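Local coordinates for DUF2235 domain-containing protein (Pseudomonas aeruginosa, PDB 4O5P), which probably hydrolyses membrane phospholipids as an effector of the type VI secretion system, using a catalytic domain of the alpha/beta-hydrolase clan, at residues A[72-77]-A[235-240]; A[91-96]-A[113-118]; A[239-244]-A[282-287]. All coordinates share one frame; numbering follows the deposited sequence.

Contact 1 (A[72-77]-A[235-240]); sequences DGTNNN and GFSRGA
Thr74 OG1 takes hold of two side chains at once. Ser237 OG, anti to the backbone N (chi1 -167°), reaches across to lie 2.7 Å from Thr74 OG1 in a hydroxyl-hydroxyl hydrogen bond, and Arg238 NH1 donates to Thr74 OG1 over 3.0 Å, in the guanidinium plane at 157°. Arg238 has other work too: NE gives its hydrogen to Ala285 O, and Phe344 makes a cation-pi contact with the group. Ser237 OG also hydrogen-bonds His379 NE2. With Gly235 and Gly239 around it, Ser237 fits the GxSxG nucleophile elbow and has the left-handed phi expected there; Ser237, His379 and Asp281 are arranged as in a Ser-His-Asp triad, probably the catalytic one. Gly73 CA makes a CA-H...O contact of 3.0 Å with Phe236 O, which also accepts from Gly239 N within the elbow. Asp72 O meets Gly239 CA at 3.3 Å in a second such contact. Both carboxylate oxygens of Asp72 have partners: OD1 takes Gly73 N at 2.7 Å as well as Ser90 OG, and OD2 takes Tyr115 OH. The 72-77 loop leaves strand 62-71 beside its parallel neighbour 225-236, where the elbow turns into helix 238-254, while helix 91-97 packs against Asp72 and Phe236.

Contact 2 (A[91-96]-A[113-118]); sequences NVARLI and KYYCPG
Ile96 lies against the start of the Tyr115 side chain, its CG2 branch 4.2 Å from Tyr115 CB and its CG1 near the plane of the ring, at the edge. The two side chains cross at about a right angle. With CG anti to the backbone N (chi1 169°), the Tyr115 ring is carried back along the helix towards Ala93, whose CB comes within 4.3 Å of Tyr115 CE1. The other branch of Ile96 ends in CD1, 3.6 Å from Tyr114 O on the strand backbone. Helix 91-97 here runs nearly antiparallel to strand 111-116, at 160° with the short axes 9.4 Å apart, and packs on one side of the mixed, mainly parallel sheet of this alpha/beta-hydrolase-like domain; Tyr114 points away from it, to helix 139-162. Beyond the ring, Tyr115 OH, besides its bond to Asp72, accepts from Asp78 N, which ties the strand to the start of helix 78-81. Lys113 works at the C-terminal end of helix 91-97. NZ also binds Ser99 O, just past the end of that helix. The lysine chain is extended beyond CG, and NZ donates to Ile96 O at 2.8 Å, tilted 22° from the carbonyl plane.

Contact 3 (A[239-244]-A[282-287]); sequences GAAEAR and TVAAVG
Arg244 and Thr282 close the polar end of this contact. Arg244 NH1 lies 2.8 Å from Thr282 OG1, which sits at the edge of the guanidinium and in its plane, but at 142° the hydrogen bond is weak. The arginine is held more firmly by backbone carbonyls outside the pair: NH1 also gives to Asp347 O, NH2 to Ser348 O and NE to Met306 O. A bend at chi3 (69°) turns the guanidinium across the threonine. The tight part is made by small side chains. Ala240 CB touches Thr282 OG1 at 3.5 Å. Thr282 CG2 is turned opposite the residue's own N (chi1 -56°, OG1 beside N), which brings CG2 to 3.7 Å from Ala241 N. Helix 238-254, which follows the probable elbow, thus meets the loop after a neighbouring parallel strand, 270-280, where alpha/beta hydrolases commonly carry the triad acid; Asp281, the probable acid here, comes just before Thr282. Ala241 CB then rests 3.5 Å from Val283 O and 3.8 Å from Ala284 CB. Packing between the two segments thins out from there. Val283 points away from the helix and its side chain stays 6.2 Å off, and beyond Ala284 the loop turns to strand 294-299, where Ala285 and Val286 pack on Ala296.

The probable active site lies where contact 1 and contact 3 join: they share Gly239 and Ala240, their centres are 8 Å apart, and both build on helix 238-254. Ser237 O and Val283 N, 3.2 Å apart, probably hydrogen-bond the elbow to the 282-287 loop, and Arg238 CG packs on Val283 O at 3.1 Å. Contact 2 adjoins contact 1 as well, with centres 9 Å apart; Asn76 O and Gly118 N, 2.7 Å apart, probably hydrogen-bond loop to loop, and Val92 packs against the backbone of Phe236. Contacts 2 and 3 do not touch: their nearest atoms are about 5 Å apart and their centres about 15 Å, which leaves contact 1 as the common neighbour.

Contact 1 (A[72-77]-A[235-240])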
loop_
_atom_site.group_PDB
_atom_site.type_symbol
_atom_site.label_atom_id
_atom_site.label_comp_id
_atom_site.label_asym_id
_atom_site.label_seq_id
_atom_site.Cartn_x
_atom_site.Cartn_y
_atom_site.Cartn_z
ATOM N N ASP A 72 4.972 -6.187 -2.536
ATOM C CA ASP A 72 5.578 -4.881 -2.783
ATOM C C ASP A 72 4.526 -3.789 -2.867
ATOM O O ASP A 72 3.317 -4.068 -2.936
ATOM C CB ASP A 72 6.424 -4.885 -4.057
ATOM C CG ASP A 72 7.648 -3.996 -3.937
ATOM O OD1 ASP A 72 7.645 -3.078 -3.074
ATOM O OD2 ASP A 72 8.618 -4.206 -4.706
ATOM N N GLY A 73 4.986 -2.540 -2.864
ATOM C CA GLY A 73 4.075 -1.422 -2.747
ATOM C C GLY A 73 3.502 -0.936 -4.055
ATOM O O GLY A 73 3.777 -1.487 -5.121
ATOM N N THR A 74 2.700 0.114 -3.948
ATOM C CA THR A 74 2.073 0.766 -5.080
ATOM C C THR A 74 3.121 1.191 -6.095
ATOM O O THR A 74 4.036 1.936 -5.762
ATOM C CB THR A 74 1.334 2.019 -4.590
ATOM O OG1 THR A 74 0.481 1.654 -3.494
ATOM C CG2 THR A 74 0.513 2.631 -5.712
ATOM N N ASN A 75 2.968 0.713 -7.329
ATOM C CA ASN A 75 3.867 1.043 -8.436
ATOM C C ASN A 75 5.308 0.575 -8.227
ATOM O O ASN A 75 6.223 1.041 -8.911
ATOM C CB ASN A 75 3.845 2.546 -8.760
ATOM C CG ASN A 75 4.277 2.839 -10.186
ATOM O OD1 ASN A 75 3.816 2.187 -11.130
ATOM N ND2 ASN A 75 5.164 3.821 -10.355
ATOM N N ASN A 76 5.510 -0.337 -7.278
ATOM C CA ASN A 76 6.822 -0.951 -7.101
ATOM C C ASN A 76 6.915 -2.314 -7.774
ATOM O O ASN A 76 6.125 -3.225 -7.473
ATOM C CB ASN A 76 7.129 -1.132 -5.616
ATOM C CG ASN A 76 7.083 0.159 -4.855
ATOM O OD1 ASN A 76 6.108 0.442 -4.177
ATOM N ND2 ASN A 76 8.141 0.955 -4.959
ATOM N N ASN A 77 7.900 -2.476 -8.647
ATOM C CA ASN A 77 8.118 -3.750 -9.327
ATOM C C ASN A 77 9.611 -4.040 -9.337
ATOM O O ASN A 77 10.374 -3.291 -9.948
ATOM C CB ASN A 77 7.584 -3.660 -10.760
ATOM C CG ASN A 77 7.780 -4.939 -11.538
ATOM O OD1 ASN A 77 8.899 -5.269 -11.927
ATOM N ND2 ASN A 77 6.690 -5.660 -11.789
ATOM N N GLY A 235 5.169 -6.435 3.812
ATOM C CA GLY A 235 4.333 -5.705 2.872
ATOM C C GLY A 235 4.584 -4.207 2.943
ATOM O O GLY A 235 4.910 -3.686 4.011
ATOM N N PHE A 236 4.437 -3.514 1.819
ATOM C CA PHE A 236 4.526 -2.035 1.864
ATOM C C PHE A 236 3.351 -1.448 1.101
ATOM O O PHE A 236 3.008 -1.944 0.023
ATOM C CB PHE A 236 5.899 -1.573 1.316
ATOM C CG PHE A 236 5.981 -0.121 0.866
ATOM C CD1 PHE A 236 5.411 0.929 1.600
ATOM C CD2 PHE A 236 6.691 0.187 -0.290
ATOM C CE1 PHE A 236 5.527 2.252 1.150
ATOM C CE2 PHE A 236 6.823 1.505 -0.734
ATOM C CZ PHE A 236 6.238 2.534 -0.021
ATOM N N SER A 237 2.709 -0.422 1.669
ATOM C CA SER A 237 1.668 0.336 0.942
ATOM C C SER A 237 0.450 -0.540 0.684
ATOM O O SER A 237 -0.066 -1.161 1.594
ATOM C CB SER A 237 2.214 0.893 -0.376
ATOM O OG SER A 237 1.325 1.868 -0.947
ATOM N N ARG A 238 -0.004 -0.617 -0.561
ATOM C CA ARG A 238 -1.094 -1.522 -0.849
ATOM C C ARG A 238 -0.658 -2.964 -0.654
ATOM O O ARG A 238 -1.491 -3.853 -0.480
ATOM C CB ARG A 238 -1.683 -1.263 -2.240
ATOM C CG ARG A 238 -2.503 0.005 -2.220
ATOM C CD ARG A 238 -2.826 0.545 -3.574
ATOM N NE ARG A 238 -3.732 1.677 -3.446
ATOM C CZ ARG A 238 -3.351 2.952 -3.469
ATOM N NH1 ARG A 238 -2.067 3.277 -3.610
ATOM N NH2 ARG A 238 -4.262 3.904 -3.350
ATOM N N GLY A 239 0.646 -3.193 -0.621
ATOM C CA GLY A 239 1.147 -4.545 -0.430
ATOM C C GLY A 239 1.090 -4.882 1.058
ATOM O O GLY A 239 0.976 -6.039 1.440
ATOM N N ALA A 240 1.152 -3.853 1.899
ATOM C CA ALA A 240 0.915 -4.035 3.330
ATOM C C ALA A 240 -0.571 -4.305 3.576
ATOM O O ALA A 240 -0.939 -5.160 4.392
ATOM C CB ALA A 240 1.387 -2.807 4.116
#

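Contact 2 (A[91-96]-A[113-118])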
loop_
_atom_site.group_PDB
_atom_site.type_symbol
_atom_site.label_atom_id
_atom_site.label_comp_id
_atom_site.label_asym_id
_atom_site.label_seq_id
_atom_site.Cartn_x
_atom_site.Cartn_y
_atom_site.Cartn_z
ATOM N N ASN A 91 11.917 -1.435 0.127
ATOM C CA ASN A 91 12.383 -2.230 1.247
ATOM C C ASN A 91 11.842 -3.659 1.262
ATOM O O ASN A 91 12.517 -4.564 1.751
ATOM C CB ASN A 91 12.104 -1.531 2.567
ATOM C CG ASN A 91 12.971 -0.325 2.761
ATOM O OD1 ASN A 91 14.010 -0.193 2.114
ATOM N ND2 ASN A 91 12.557 0.568 3.654
ATOM N N VAL A 92 10.642 -3.868 0.725
ATOM C CA VAL A 92 10.134 -5.224 0.581
ATOM C C VAL A 92 11.053 -6.037 -0.329
ATOM O O VAL A 92 11.429 -7.166 -0.001
ATOM C CB VAL A 92 8.680 -5.242 0.070
ATOM C CG1 VAL A 92 8.261 -6.644 -0.315
ATOM C CG2 VAL A 92 7.739 -4.676 1.151
ATOM N N ALA A 93 11.434 -5.454 -1.458
ATOM C CA ALA A 93 12.277 -6.164 -2.408
ATOM C C ALA A 93 13.649 -6.393 -1.795
ATOM O O ALA A 93 14.231 -7.463 -1.958
ATOM C CB ALA A 93 12.379 -5.408 -3.718
ATOM N N ARG A 94 14.157 -5.397 -1.068
ATOM C CA ARG A 94 15.436 -5.545 -0.377
ATOM C C ARG A 94 15.409 -6.704 0.621
ATOM O O ARG A 94 16.321 -7.524 0.636
ATOM C CB ARG A 94 15.867 -4.219 0.276
ATOM C CG ARG A 94 16.290 -3.171 -0.754
ATOM C CD ARG A 94 16.410 -1.772 -0.171
ATOM N NE ARG A 94 16.329 -0.784 -1.245
ATOM C CZ ARG A 94 17.385 -0.227 -1.839
ATOM N NH1 ARG A 94 18.617 -0.528 -1.442
ATOM N NH2 ARG A 94 17.210 0.657 -2.808
ATOM N N LEU A 95 14.342 -6.807 1.408
ATOM C CA LEU A 95 14.208 -7.884 2.389
ATOM C C LEU A 95 14.042 -9.263 1.750
ATOM O O LEU A 95 14.490 -10.274 2.319
ATOM C CB LEU A 95 13.033 -7.600 3.326
ATOM C CG LEU A 95 13.287 -6.445 4.287
ATOM C CD1 LEU A 95 12.006 -6.058 5.008
ATOM C CD2 LEU A 95 14.396 -6.829 5.277
ATOM N N ILE A 96 13.396 -9.296 0.579
ATOM C CA ILE A 96 13.284 -10.529 -0.193
ATOM C C ILE A 96 14.652 -10.955 -0.773
ATOM O O ILE A 96 15.026 -12.121 -0.694
ATOM C CB ILE A 96 12.206 -10.404 -1.286
ATOM C CG1 ILE A 96 10.811 -10.360 -0.644
ATOM C CG2 ILE A 96 12.293 -11.574 -2.261
ATOM C CD1 ILE A 96 10.456 -11.645 0.100
ATOM N N LYS A 113 11.059 -18.698 -0.664
ATOM C CA LYS A 113 10.713 -17.272 -0.678
ATOM C C LYS A 113 9.957 -16.897 -1.952
ATOM O O LYS A 113 10.186 -17.478 -3.029
ATOM C CB LYS A 113 11.945 -16.375 -0.454
ATOM C CG LYS A 113 12.834 -16.146 -1.662
ATOM C CD LYS A 113 14.105 -15.411 -1.231
ATOM C CE LYS A 113 14.954 -14.975 -2.419
ATOM N NZ LYS A 113 16.222 -14.299 -1.975
ATOM N N TYR A 114 9.038 -15.942 -1.811
ATOM C CA TYR A 114 8.171 -15.540 -2.901
ATOM C C TYR A 114 8.045 -14.025 -2.923
ATOM O O TYR A 114 7.958 -13.385 -1.864
ATOM C CB TYR A 114 6.786 -16.166 -2.733
ATOM C CG TYR A 114 6.788 -17.681 -2.748
ATOM C CD1 TYR A 114 6.774 -18.380 -3.945
ATOM C CD2 TYR A 114 6.788 -18.408 -1.561
ATOM C CE1 TYR A 114 6.759 -19.773 -3.969
ATOM C CE2 TYR A 114 6.783 -19.792 -1.568
ATOM C CZ TYR A 114 6.769 -20.468 -2.778
ATOM O OH TYR A 114 6.755 -21.842 -2.790
ATOM N N TYR A 115 8.044 -13.452 -4.122
ATOM C CA TYR A 115 7.914 -12.005 -4.277
ATOM C C TYR A 115 6.688 -11.683 -5.096
ATOM O O TYR A 115 6.472 -12.270 -6.151
ATOM C CB TYR A 115 9.146 -11.410 -4.976
ATOM C CG TYR A 115 8.939 -9.966 -5.394
ATOM C CD1 TYR A 115 9.070 -8.925 -4.475
ATOM C CD2 TYR A 115 8.579 -9.644 -6.702
ATOM C CE1 TYR A 115 8.863 -7.601 -4.850
ATOM C CE2 TYR A 115 8.366 -8.332 -7.084
ATOM C CZ TYR A 115 8.504 -7.321 -6.159
ATOM O OH TYR A 115 8.311 -6.017 -6.546
ATOM N N CYS A 116 5.889 -10.737 -4.627
ATOM C CA CYS A 116 4.738 -10.291 -5.391
ATOM C C CYS A 116 4.888 -8.804 -5.776
ATOM O O CYS A 116 4.971 -7.944 -4.896
ATOM C CB CYS A 116 3.473 -10.522 -4.565
ATOM S SG CYS A 116 1.954 -10.021 -5.372
ATOM N N PRO A 117 4.921 -8.502 -7.091
ATOM C CA PRO A 117 4.995 -7.108 -7.557
ATOM C C PRO A 117 3.833 -6.258 -7.088
ATOM O O PRO A 117 2.739 -6.761 -6.822
ATOM C CB PRO A 117 4.942 -7.227 -9.089
ATOM C CG PRO A 117 4.538 -8.645 -9.385
ATOM C CD PRO A 117 4.938 -9.468 -8.210
ATOM N N GLY A 118 4.065 -4.953 -7.020
ATOM C CA GLY A 118 3.029 -4.035 -6.592
ATOM C C GLY A 118 1.901 -3.830 -7.594
ATOM O O GLY A 118 2.065 -4.033 -8.804
#

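Contact 3 (A[239-244]-A[282-287])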
loop_
_atom_site.group_PDB
_atom_site.type_symbol
_atom_site.label_atom_id
_atom_site.label_comp_id
_atom_site.label_asym_id
_atom_site.label_seq_id
_atom_site.Cartn_x
_atom_site.Cartn_y
_atom_site.Cartn_z
ATOM N N GLY A 239 0.646 -3.193 -0.621
ATOM C CA GLY A 239 1.147 -4.545 -0.430
ATOM C C GLY A 239 1.090 -4.882 1.058
ATOM O O GLY A 239 0.976 -6.039 1.440
ATOM N N ALA A 240 1.152 -3.853 1.899
ATOM C CA ALA A 240 0.915 -4.035 3.330
ATOM C C ALA A 240 -0.571 -4.305 3.576
ATOM O O ALA A 240 -0.939 -5.160 4.392
ATOM C CB ALA A 240 1.387 -2.807 4.116
ATOM N N ALA A 241 -1.430 -3.578 2.866
ATOM C CA ALA A 241 -2.864 -3.879 2.902
ATOM C C ALA A 241 -3.122 -5.328 2.494
ATOM O O ALA A 241 -3.907 -6.045 3.145
ATOM C CB ALA A 241 -3.641 -2.928 2.002
ATOM N N GLU A 242 -2.468 -5.749 1.405
ATOM C CA GLU A 242 -2.582 -7.112 0.917
ATOM C C GLU A 242 -2.088 -8.108 1.949
ATOM O O GLU A 242 -2.680 -9.158 2.110
ATOM C CB GLU A 242 -1.801 -7.301 -0.377
ATOM C CG GLU A 242 -2.435 -6.660 -1.618
ATOM C CD GLU A 242 -1.374 -6.293 -2.617
ATOM O OE1 GLU A 242 -0.377 -7.041 -2.695
ATOM O OE2 GLU A 242 -1.507 -5.257 -3.302
ATOM N N ALA A 243 -0.998 -7.793 2.637
ATOM C CA ALA A 243 -0.483 -8.709 3.667
ATOM C C ALA A 243 -1.489 -8.883 4.790
ATOM O O ALA A 243 -1.677 -9.990 5.316
ATOM C CB ALA A 243 0.822 -8.226 4.212
ATOM N N ARG A 244 -2.131 -7.795 5.171
ATOM C CA ARG A 244 -3.092 -7.854 6.270
ATOM C C ARG A 244 -4.337 -8.651 5.895
ATOM O O ARG A 244 -4.805 -9.513 6.663
ATOM C CB ARG A 244 -3.414 -6.430 6.739
ATOM C CG ARG A 244 -2.163 -5.779 7.335
ATOM C CD ARG A 244 -2.270 -4.259 7.519
ATOM N NE ARG A 244 -3.206 -3.853 8.568
ATOM C CZ ARG A 244 -3.216 -2.638 9.101
ATOM N NH1 ARG A 244 -2.317 -1.751 8.701
ATOM N NH2 ARG A 244 -4.105 -2.307 10.033
ATOM N N THR A 282 0.863 1.107 5.756
ATOM C CA THR A 282 -0.269 0.474 5.085
ATOM C C THR A 282 -1.204 1.471 4.409
ATOM O O THR A 282 -1.682 2.401 5.058
ATOM C CB THR A 282 -1.136 -0.288 6.089
ATOM O OG1 THR A 282 -0.332 -1.240 6.783
ATOM C CG2 THR A 282 -2.291 -0.998 5.382
ATOM N N VAL A 283 -1.474 1.260 3.117
ATOM C CA VAL A 283 -2.460 2.069 2.388
ATOM C C VAL A 283 -3.416 1.139 1.672
ATOM O O VAL A 283 -2.990 0.338 0.859
ATOM C CB VAL A 283 -1.800 2.990 1.352
ATOM C CG1 VAL A 283 -2.878 3.662 0.475
ATOM C CG2 VAL A 283 -0.913 4.029 2.049
ATOM N N ALA A 284 -4.707 1.229 1.982
ATOM C CA ALA A 284 -5.669 0.228 1.511
ATOM C C ALA A 284 -6.640 0.826 0.515
ATOM O O ALA A 284 -7.647 0.198 0.151
ATOM C CB ALA A 284 -6.430 -0.372 2.694
ATOM N N ALA A 285 -6.309 2.029 0.058
ATOM C CA ALA A 285 -7.243 2.854 -0.705
ATOM C C ALA A 285 -7.352 2.404 -2.135
ATOM O O ALA A 285 -6.360 1.987 -2.740
ATOM C CB ALA A 285 -6.803 4.336 -0.676
ATOM N N VAL A 286 -8.558 2.512 -2.676
ATOM C CA VAL A 286 -8.754 2.413 -4.113
ATOM C C VAL A 286 -7.872 3.461 -4.812
ATOM O O VAL A 286 -7.662 4.564 -4.284
ATOM C CB VAL A 286 -10.244 2.606 -4.481
ATOM C CG1 VAL A 286 -10.686 4.058 -4.274
ATOM C CG2 VAL A 286 -10.509 2.140 -5.894
ATOM N N GLY A 287 -7.327 3.090 -5.971
ATOM C CA GLY A 287 -6.400 3.930 -6.707
ATOM C C GLY A 287 -7.173 4.947 -7.513
ATOM O O GLY A 287 -7.794 4.617 -8.527
#